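Local coordinates for protein exonuclease mut-7 homolog (PDB 7JW2) that probably trims the 3' ends of AGO1-bound microRNAs through its magnesium-dependent 3'-5' exoribonuclease domain, the part present in this chain, at residues W76-L79 with A80-F84; W129-V132 with E133-S137; N148-L151 with A152-V155; P176-K179 with E180-R183. One frame throughout, in Å; residues are numbered along the deposited sequence.

Contact 1 (W76-L79 with A80-F84)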
loop_
_atom_site.group_PDB
_atom_site.type_symbol
_atom_site.label_atom_id
_atom_site.label_comp_id
_atom_site.label_asym_id
_atom_site.label_seq_id
_atom_site.Cartn_x
_atom_site.Cartn_y
_atom_site.Cartn_z
ATOM N N TRP A 76 5.924 -8.648 1.787
ATOM C CA TRP A 76 7.013 -8.921 0.855
ATOM C C TRP A 76 6.483 -9.415 -0.482
ATOM O O TRP A 76 7.004 -9.043 -1.535
ATOM C CB TRP A 76 7.996 -9.930 1.455
ATOM C CG TRP A 76 8.760 -9.360 2.612
ATOM C CD1 TRP A 76 8.719 -9.774 3.915
ATOM C CD2 TRP A 76 9.668 -8.253 2.568
ATOM N NE1 TRP A 76 9.562 -8.994 4.683
ATOM C CE2 TRP A 76 10.148 -8.052 3.877
ATOM C CE3 TRP A 76 10.126 -7.416 1.543
ATOM C CZ2 TRP A 76 11.062 -7.047 4.186
ATOM C CZ3 TRP A 76 11.033 -6.421 1.854
ATOM C CH2 TRP A 76 11.487 -6.244 3.168
ATOM N N ALA A 77 5.431 -10.233 -0.469
ATOM C CA ALA A 77 4.860 -10.675 -1.731
ATOM C C ALA A 77 4.293 -9.498 -2.513
ATOM O O ALA A 77 4.361 -9.478 -3.750
ATOM C CB ALA A 77 3.784 -11.728 -1.462
ATOM N N ALA A 78 3.752 -8.501 -1.816
ATOM C CA ALA A 78 3.201 -7.339 -2.505
ATOM C C ALA A 78 4.305 -6.503 -3.138
ATOM O O ALA A 78 4.133 -5.972 -4.242
ATOM C CB ALA A 78 2.372 -6.490 -1.546
ATOM N N LEU A 79 5.447 -6.381 -2.468
ATOM C CA LEU A 79 6.571 -5.656 -3.050
ATOM C C LEU A 79 7.138 -6.402 -4.251
ATOM O O LEU A 79 7.450 -5.794 -5.288
ATOM C CB LEU A 79 7.654 -5.439 -1.990
ATOM C CG LEU A 79 8.896 -4.674 -2.455
ATOM C CD1 LEU A 79 8.504 -3.282 -2.931
ATOM C CD2 LEU A 79 9.913 -4.603 -1.330
ATOM N N ALA A 80 7.281 -7.720 -4.142
ATOM C CA ALA A 80 7.775 -8.484 -5.279
ATOM C C ALA A 80 6.824 -8.379 -6.465
ATOM O O ALA A 80 7.254 -8.146 -7.603
ATOM C CB ALA A 80 8.003 -9.943 -4.882
ATOM N N LYS A 81 5.521 -8.485 -6.220
ATOM C CA LYS A 81 4.586 -8.509 -7.338
ATOM C C LYS A 81 4.464 -7.147 -8.008
ATOM O O LYS A 81 4.352 -7.065 -9.240
ATOM C CB LYS A 81 3.223 -8.978 -6.855
ATOM C CG LYS A 81 2.118 -8.736 -7.860
ATOM C CD LYS A 81 0.857 -9.368 -7.372
ATOM C CE LYS A 81 -0.205 -9.373 -8.439
ATOM N NZ LYS A 81 -1.487 -9.624 -7.748
ATOM N N ASN A 82 4.441 -6.069 -7.230
ATOM C CA ASN A 82 4.079 -4.768 -7.773
ATOM C C ASN A 82 5.281 -3.919 -8.157
ATOM O O ASN A 82 5.093 -2.837 -8.739
ATOM C CB ASN A 82 3.183 -4.023 -6.789
ATOM C CG ASN A 82 1.812 -4.645 -6.704
ATOM O OD1 ASN A 82 1.017 -4.530 -7.636
ATOM N ND2 ASN A 82 1.531 -5.337 -5.602
ATOM N N VAL A 83 6.503 -4.402 -7.910
ATOM C CA VAL A 83 7.715 -3.681 -8.294
ATOM C C VAL A 83 8.705 -4.614 -8.988
ATOM O O VAL A 83 9.077 -4.388 -10.143
ATOM C CB VAL A 83 8.369 -3.000 -7.073
ATOM C CG1 VAL A 83 9.705 -2.361 -7.452
ATOM C CG2 VAL A 83 7.419 -1.954 -6.480
ATOM N N PHE A 84 9.158 -5.666 -8.301
ATOM C CA PHE A 84 10.333 -6.380 -8.796
ATOM C C PHE A 84 10.014 -7.351 -9.923
ATOM O O PHE A 84 10.765 -7.419 -10.908
ATOM C CB PHE A 84 11.029 -7.098 -7.649
ATOM C CG PHE A 84 11.878 -6.193 -6.842
ATOM C CD1 PHE A 84 11.303 -5.355 -5.900
ATOM C CD2 PHE A 84 13.242 -6.115 -7.072
ATOM C CE1 PHE A 84 12.080 -4.484 -5.161
ATOM C CE2 PHE A 84 14.030 -5.253 -6.339
ATOM C CZ PHE A 84 13.452 -4.429 -5.381
#

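Contact 2 (W129-V132 with E133-S137)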
loop_
_atom_site.group_PDB
_atom_site.type_symbol
_atom_site.label_atom_id
_atom_site.label_comp_id
_atom_site.label_asym_id
_atom_site.label_seq_id
_atom_site.Cartn_x
_atom_site.Cartn_y
_atom_site.Cartn_z
ATOM N N TRP A 129 28.076 -1.805 -18.343
ATOM C CA TRP A 129 29.462 -1.347 -18.375
ATOM C C TRP A 129 30.301 -2.190 -19.325
ATOM O O TRP A 129 30.973 -1.659 -20.217
ATOM C CB TRP A 129 30.026 -1.403 -16.955
ATOM C CG TRP A 129 31.346 -0.742 -16.738
ATOM C CD1 TRP A 129 32.190 -0.220 -17.682
ATOM C CD2 TRP A 129 31.968 -0.522 -15.475
ATOM N NE1 TRP A 129 33.309 0.308 -17.071
ATOM C CE2 TRP A 129 33.197 0.128 -15.717
ATOM C CE3 TRP A 129 31.610 -0.824 -14.159
ATOM C CZ2 TRP A 129 34.062 0.491 -14.686
ATOM C CZ3 TRP A 129 32.473 -0.465 -13.136
ATOM C CH2 TRP A 129 33.682 0.188 -13.408
ATOM N N ARG A 130 30.254 -3.512 -19.160
ATOM C CA ARG A 130 31.054 -4.394 -20.004
ATOM C C ARG A 130 30.624 -4.319 -21.461
ATOM O O ARG A 130 31.457 -4.460 -22.365
ATOM C CB ARG A 130 30.964 -5.831 -19.487
ATOM C CG ARG A 130 31.786 -6.076 -18.224
ATOM C CD ARG A 130 31.356 -7.335 -17.485
ATOM N NE ARG A 130 30.756 -8.325 -18.372
ATOM C CZ ARG A 130 30.048 -9.371 -17.955
ATOM N NH1 ARG A 130 29.854 -9.570 -16.656
ATOM N NH2 ARG A 130 29.539 -10.223 -18.836
ATOM N N HIS A 131 29.337 -4.070 -21.709
ATOM C CA HIS A 131 28.833 -4.015 -23.076
ATOM C C HIS A 131 29.323 -2.765 -23.797
ATOM O O HIS A 131 29.796 -2.838 -24.938
ATOM C CB HIS A 131 27.304 -4.068 -23.060
ATOM C CG HIS A 131 26.689 -4.255 -24.411
ATOM N ND1 HIS A 131 26.324 -3.197 -25.217
ATOM C CD2 HIS A 131 26.372 -5.379 -25.097
ATOM C CE1 HIS A 131 25.814 -3.661 -26.345
ATOM N NE2 HIS A 131 25.829 -4.982 -26.296
ATOM N N VAL A 132 29.220 -1.605 -23.147
ATOM C CA VAL A 132 29.582 -0.350 -23.801
ATOM C C VAL A 132 31.091 -0.166 -23.902
ATOM O O VAL A 132 31.558 0.567 -24.787
ATOM C CB VAL A 132 28.937 0.845 -23.077
ATOM C CG1 VAL A 132 27.420 0.649 -22.962
ATOM C CG2 VAL A 132 29.576 1.055 -21.708
ATOM N N GLU A 133 31.861 -0.829 -23.028
ATOM C CA GLU A 133 33.322 -0.819 -23.106
ATOM C C GLU A 133 33.817 -1.230 -24.480
ATOM O O GLU A 133 34.911 -0.832 -24.898
ATOM C CB GLU A 133 33.904 -1.787 -22.073
ATOM C CG GLU A 133 34.466 -1.171 -20.831
ATOM C CD GLU A 133 35.278 -2.173 -20.034
ATOM O OE1 GLU A 133 36.232 -1.759 -19.349
ATOM O OE2 GLU A 133 34.962 -3.382 -20.102
ATOM N N ARG A 134 33.045 -2.048 -25.178
ATOM C CA ARG A 134 33.451 -2.619 -26.450
ATOM C C ARG A 134 33.232 -1.684 -27.630
ATOM O O ARG A 134 33.795 -1.924 -28.701
ATOM C CB ARG A 134 32.708 -3.929 -26.666
ATOM C CG ARG A 134 33.199 -5.031 -25.735
ATOM C CD ARG A 134 32.342 -6.276 -25.815
ATOM N NE ARG A 134 31.582 -6.492 -24.585
ATOM C CZ ARG A 134 31.480 -7.664 -23.964
ATOM N NH1 ARG A 134 32.100 -8.730 -24.451
ATOM N NH2 ARG A 134 30.762 -7.768 -22.852
ATOM N N PHE A 135 32.435 -0.634 -27.473
ATOM C CA PHE A 135 32.313 0.379 -28.514
ATOM C C PHE A 135 33.550 1.270 -28.476
ATOM O O PHE A 135 33.781 1.974 -27.488
ATOM C CB PHE A 135 31.039 1.197 -28.324
ATOM C CG PHE A 135 29.781 0.369 -28.358
ATOM C CD1 PHE A 135 29.467 -0.391 -29.472
ATOM C CD2 PHE A 135 28.913 0.348 -27.275
ATOM C CE1 PHE A 135 28.311 -1.156 -29.510
ATOM C CE2 PHE A 135 27.753 -0.413 -27.305
ATOM C CZ PHE A 135 27.454 -1.169 -28.426
ATOM N N ASP A 136 34.350 1.236 -29.550
ATOM C CA ASP A 136 35.606 1.981 -29.565
ATOM C C ASP A 136 35.386 3.475 -29.370
ATOM O O ASP A 136 36.231 4.155 -28.775
ATOM C CB ASP A 136 36.351 1.725 -30.875
ATOM C CG ASP A 136 37.286 0.540 -30.789
ATOM O OD1 ASP A 136 38.159 0.535 -29.895
ATOM O OD2 ASP A 136 37.146 -0.390 -31.613
ATOM N N SER A 137 34.257 3.998 -29.848
ATOM C CA SER A 137 33.964 5.420 -29.741
ATOM C C SER A 137 33.470 5.826 -28.358
ATOM O O SER A 137 33.467 7.021 -28.045
ATOM C CB SER A 137 32.912 5.815 -30.777
ATOM O OG SER A 137 33.508 6.119 -32.029
HETATM O O HOH W 1 35.635 1.112 -18.993
HETATM O O HOH W 2 33.925 -6.012 -21.710
#

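Contact 3 (N148-L151 with A152-V155)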
loop_
_atom_site.group_PDB
_atom_site.type_symbol
_atom_site.label_atom_id
_atom_site.label_comp_id
_atom_site.label_asym_id
_atom_site.label_seq_id
_atom_site.Cartn_x
_atom_site.Cartn_y
_atom_site.Cartn_z
ATOM N N ASN A 148 39.298 -0.857 -11.973
ATOM C CA ASN A 148 38.596 -2.022 -11.450
ATOM C C ASN A 148 37.098 -1.817 -11.614
ATOM O O ASN A 148 36.592 -0.701 -11.467
ATOM C CB ASN A 148 38.942 -2.238 -9.979
ATOM C CG ASN A 148 40.347 -2.757 -9.785
ATOM O OD1 ASN A 148 40.943 -3.330 -10.699
ATOM N ND2 ASN A 148 40.886 -2.562 -8.587
ATOM N N GLN A 149 36.384 -2.897 -11.929
ATOM C CA GLN A 149 34.962 -2.795 -12.270
ATOM C C GLN A 149 34.099 -2.944 -11.016
ATOM O O GLN A 149 33.411 -3.943 -10.804
ATOM C CB GLN A 149 34.593 -3.821 -13.335
ATOM C CG GLN A 149 35.170 -3.523 -14.712
ATOM C CD GLN A 149 34.390 -4.186 -15.836
ATOM O OE1 GLN A 149 34.322 -3.662 -16.950
ATOM N NE2 GLN A 149 33.792 -5.340 -15.546
ATOM N N ASN A 150 34.145 -1.913 -10.176
ATOM C CA ASN A 150 33.294 -1.802 -8.997
ATOM C C ASN A 150 32.455 -0.531 -9.086
ATOM O O ASN A 150 32.665 0.316 -9.958
ATOM C CB ASN A 150 34.127 -1.820 -7.705
ATOM C CG ASN A 150 35.224 -0.770 -7.692
ATOM O OD1 ASN A 150 34.979 0.418 -7.917
ATOM N ND2 ASN A 150 36.451 -1.209 -7.426
ATOM N N LEU A 151 31.491 -0.399 -8.168
ATOM C CA LEU A 151 30.553 0.717 -8.254
ATOM C C LEU A 151 31.247 2.052 -7.998
ATOM O O LEU A 151 30.927 3.055 -8.649
ATOM C CB LEU A 151 29.382 0.514 -7.284
ATOM C CG LEU A 151 28.371 1.659 -7.228
ATOM C CD1 LEU A 151 27.694 1.845 -8.584
ATOM C CD2 LEU A 151 27.326 1.431 -6.132
ATOM N N ALA A 152 32.207 2.089 -7.071
ATOM C CA ALA A 152 32.883 3.349 -6.786
ATOM C C ALA A 152 33.579 3.893 -8.026
ATOM O O ALA A 152 33.554 5.102 -8.282
ATOM C CB ALA A 152 33.891 3.159 -5.654
ATOM N N ASN A 153 34.192 3.017 -8.813
ATOM C CA ASN A 153 34.868 3.481 -10.022
ATOM C C ASN A 153 33.866 3.896 -11.095
ATOM O O ASN A 153 34.115 4.845 -11.847
ATOM C CB ASN A 153 35.811 2.400 -10.541
ATOM C CG ASN A 153 37.048 2.257 -9.673
ATOM O OD1 ASN A 153 37.342 3.131 -8.859
ATOM N ND2 ASN A 153 37.768 1.157 -9.839
ATOM N N LEU A 154 32.728 3.201 -11.186
ATOM C CA LEU A 154 31.706 3.600 -12.149
ATOM C C LEU A 154 31.128 4.968 -11.806
ATOM O O LEU A 154 30.806 5.760 -12.701
ATOM C CB LEU A 154 30.601 2.545 -12.204
ATOM C CG LEU A 154 29.605 2.704 -13.345
ATOM C CD1 LEU A 154 30.334 2.924 -14.682
ATOM C CD2 LEU A 154 28.692 1.479 -13.396
ATOM N N VAL A 155 30.967 5.261 -10.514
ATOM C CA VAL A 155 30.520 6.587 -10.100
ATOM C C VAL A 155 31.509 7.656 -10.556
ATOM O O VAL A 155 31.113 8.711 -11.065
ATOM C CB VAL A 155 30.305 6.626 -8.576
ATOM C CG1 VAL A 155 30.183 8.050 -8.098
ATOM C CG2 VAL A 155 29.037 5.851 -8.215
HETATM O O HOH W 3 39.863 0.192 -7.647
#

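Contact 4 (P176-K179 with E180-R183)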
loop_
_atom_site.group_PDB
_atom_site.type_symbol
_atom_site.label_atom_id
_atom_site.label_comp_id
_atom_site.label_asym_id
_atom_site.label_seq_id
_atom_site.Cartn_x
_atom_site.Cartn_y
_atom_site.Cartn_z
ATOM N N PRO A 176 19.528 3.253 16.806
ATOM C CA PRO A 176 19.306 3.771 15.443
ATOM C C PRO A 176 20.577 3.816 14.615
ATOM O O PRO A 176 21.690 3.862 15.136
ATOM C CB PRO A 176 18.785 5.191 15.676
ATOM C CG PRO A 176 19.254 5.549 17.054
ATOM C CD PRO A 176 19.291 4.278 17.839
ATOM N N LEU A 177 20.408 3.781 13.301
ATOM C CA LEU A 177 21.543 4.003 12.430
ATOM C C LEU A 177 21.985 5.461 12.519
ATOM O O LEU A 177 21.190 6.362 12.802
ATOM C CB LEU A 177 21.183 3.635 10.987
ATOM C CG LEU A 177 20.927 2.143 10.725
ATOM C CD1 LEU A 177 20.171 1.944 9.406
ATOM C CD2 LEU A 177 22.224 1.353 10.726
ATOM N N ARG A 178 23.267 5.688 12.270
ATOM C CA ARG A 178 23.791 7.045 12.272
ATOM C C ARG A 178 23.423 7.741 10.972
ATOM O O ARG A 178 23.227 7.097 9.938
ATOM C CB ARG A 178 25.311 7.050 12.437
ATOM C CG ARG A 178 25.836 6.401 13.709
ATOM C CD ARG A 178 27.349 6.406 13.692
ATOM N NE ARG A 178 27.902 5.067 13.514
ATOM C CZ ARG A 178 28.491 4.628 12.404
ATOM N NH1 ARG A 178 28.607 5.416 11.324
ATOM N NH2 ARG A 178 28.960 3.386 12.373
ATOM N N LYS A 179 23.349 9.075 11.021
ATOM C CA LYS A 179 22.962 9.822 9.829
ATOM C C LYS A 179 23.903 9.550 8.662
ATOM O O LYS A 179 23.463 9.519 7.508
ATOM C CB LYS A 179 22.891 11.322 10.134
ATOM C CG LYS A 179 24.178 11.965 10.594
ATOM C CD LYS A 179 23.930 13.438 10.917
ATOM C CE LYS A 179 25.176 14.283 10.707
ATOM N NZ LYS A 179 26.019 14.304 11.926
ATOM N N GLU A 180 25.188 9.315 8.933
ATOM C CA GLU A 180 26.122 9.032 7.849
ATOM C C GLU A 180 25.835 7.681 7.204
ATOM O O GLU A 180 26.058 7.515 5.995
ATOM C CB GLU A 180 27.562 9.085 8.371
ATOM C CG GLU A 180 27.984 10.455 8.891
ATOM C CD GLU A 180 27.534 10.718 10.328
ATOM O OE1 GLU A 180 27.601 11.890 10.767
ATOM O OE2 GLU A 180 27.108 9.761 11.017
ATOM N N GLN A 181 25.334 6.718 7.983
ATOM C CA GLN A 181 24.936 5.423 7.434
ATOM C C GLN A 181 23.711 5.562 6.543
ATOM O O GLN A 181 23.668 5.007 5.436
ATOM C CB GLN A 181 24.658 4.433 8.562
ATOM C CG GLN A 181 25.882 3.989 9.350
ATOM C CD GLN A 181 25.490 3.025 10.443
ATOM O OE1 GLN A 181 24.830 3.423 11.401
ATOM N NE2 GLN A 181 25.850 1.754 10.287
ATOM N N LEU A 182 22.699 6.295 7.017
ATOM C CA LEU A 182 21.498 6.512 6.213
ATOM C C LEU A 182 21.832 7.250 4.925
ATOM O O LEU A 182 21.284 6.937 3.860
ATOM C CB LEU A 182 20.454 7.276 7.028
ATOM C CG LEU A 182 19.933 6.483 8.233
ATOM C CD1 LEU A 182 19.341 7.409 9.293
ATOM C CD2 LEU A 182 18.923 5.441 7.800
ATOM N N ARG A 183 22.742 8.222 4.993
ATOM C CA ARG A 183 23.115 8.957 3.784
ATOM C C ARG A 183 23.810 8.049 2.774
ATOM O O ARG A 183 23.497 8.082 1.573
ATOM C CB ARG A 183 23.997 10.151 4.156
ATOM C CG ARG A 183 23.204 11.290 4.785
ATOM C CD ARG A 183 23.902 12.640 4.641
ATOM N NE ARG A 183 25.279 12.601 5.119
ATOM C CZ ARG A 183 25.704 13.224 6.214
ATOM N NH1 ARG A 183 24.852 13.936 6.942
ATOM N NH2 ARG A 183 26.977 13.137 6.580
HETATM O O HOH W 4 29.351 8.028 11.404
#

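Contact 1 (W76-L79 with A80-F84)
With its CG turned away from the backbone N (chi1 -179°), Leu79 sends its branch along the helix toward Val83 and Phe84, where its CD1 lies 3.9 Å from CG2 of Val83. Phe84 leans back from the next turn, its CG lying beside its own backbone N (chi1 -80°), which brings CE1 to 4.2 Å from CG of Leu79; the carbonyl O of Leu79 sits at the edge of the same ring, in its plane. These side chains belong to helix 73-84, which packs against helix 18-28 and the central mixed sheet of the DEDD-type exonuclease fold: Leu79 reaches Phe21, Leu25, Leu55 and Ile64, while Phe84 makes edge-to-face contacts with Phe36 and Phe110. Regular i to i+4 bonds, such as Ala80 N to Trp76 O at 2.9 Å, give way at the end to a wider pi-type turn, in which Leu79 O receives only weak bonds from Val83 N and, at 3.5 Å, from Phe84 N. One residue earlier, Ala78 O is held twice by Asn82, through its backbone N and through side-chain ND2, each at 3.0 Å. Two bonds fix the Asn82 amide, ND2 to Ala78 O and OD1 from Lys18 of the second subunit.

Contact 2 (W129-V132 with E133-S137)
Phe135 packs closely against the last helical turn, with CD2 of its ring 3.6 Å from CA of Val132 and CZ 3.6 Å from CE1 of His131. The imidazole and phenyl planes stand 73° apart in an oblique pairing, and ND1 of His131 is buried there without a polar partner in the model. Val132 continues the apolar side toward Ile199 and Leu203 of helix 179-205, and His131 toward Ile213 and Leu217 of helix 210-217. Helix 125-132 ends here in a type I beta turn from Val132 to Phe135, closed by Phe135 N to Val132 O at 3.1 Å. Across the turn the contact is looser and bound by water. One water, in the plane of the Trp129 ring at its edge, accepts from NE1 at 3.1 Å and donates to OE1 of Glu133; a second donates to both Arg130 O and OE2 of Glu133. The Arg134 chain bends at chi3 (-111°), which carries NE back to Arg130 O for a weak bond of 3.0 Å. Its NH2 then lies 4.5 Å from NE of Arg130, two like charges on exposed side chains that solvent probably screens.

Contact 3 (N148-L151 with A152-V155)
The side-chain ND2 of Asn153 reaches back to the carbonyl O of Asn148 in a bond of 2.7 Å, nearly straight at 165° and with the acceptor in the plane of the Asn153 amide. A water accepts from the same nitrogen at 3.2 Å and, more weakly, from ND2 of Asn148, so ND2 of Asn153 is engaged by both backbone and solvent. OD1 of Asn153 is taken by Arg156, and the whole amide is thereby fixed in rotation. Asn150 takes the backbone N of the same residue: its CG stands between its own backbone N and carbonyl carbon (chi1 54°), which turns OD1 onto the backbone N of Asn153 at 2.9 Å, the donor lying nearly in line with the C=O bond. The two amides meet obliquely, with planes 46° apart. The regular helical bonds start with Leu154 N to Asn150 O at 3.1 Å and Val155 N to Leu151 O at 2.9 Å. Leu151 and Leu154 both turn to helix 179-205, where they share Ile195, and Leu154 also meets Trp129. An asparagine that accepts from the third residue beyond it is a classical N-cap, and here Asn150 caps helix 151-159 of the exonuclease domain.

Contact 4 (P176-K179 with E180-R183)
The guanidinium of Arg178 and the amide of Gln181 lie stacked, their planes only 12° apart, with CD of Gln181 3.8 Å above the centre of one guanidinium face. CG of Gln181 is over that face too, 3.7 Å from NH1. One face of the Arg183 guanidinium is approached near its rim by the carbonyl O of Lys179. Gln181 runs extended past CG, its CG beside the backbone N (chi1 -69°), which leads the chain back toward Arg178, so that OE1 accepts from the backbone N of Arg178 at 2.9 Å, in the carbonyl plane and on a lone pair. Gln174 donates to the same oxygen, while NE2 of Gln181 is bonded to Ser170 and Asn171; CD2 of Leu177 packs 3.4 Å from OE1. Arg178 occupies the N-cap position, so Gln181 supplies the returning half of a capping-box pattern, and Arg178 O takes the bond from Leu182 N at 3.1 Å. On the outer side Glu180 bends at chi2 (82°) toward Lys179, whose NZ forms a salt bridge with OE1 at 3.1 Å. A water donates to OE2 of Glu180 and accepts weakly from NH1 of Arg178, which also bonds Asn167. The amide of Gln181, engaged at both ends, gives the arginine a fixed platform. Lys179, and less directly Arg178 through the water, would probably favour the ionised form of the Glu180 carboxylate, which offsets part of their charge.

All four contacts lie within the sequence range of the 3'-5' exonuclease domain and follow one another along the chain. Contacts 2 and 3 adjoin, with centres 15 Å apart: the Trp129 ring lies against the loop leading into helix 151-159, its CZ3 3.3 Å from Asn150 O, so the end of helix 125-132 is packed beside the start of the next helix. Both face helix 179-205, whose N-terminal end lies in contact 4, about 11 Å from contact 3 between nearest atoms. Contact 1 stands apart, on the opposite side of the chain's centre from contacts 2 and 3, about 15 Å from contact 3 between nearest atoms, and alone among the four meets the second subunit.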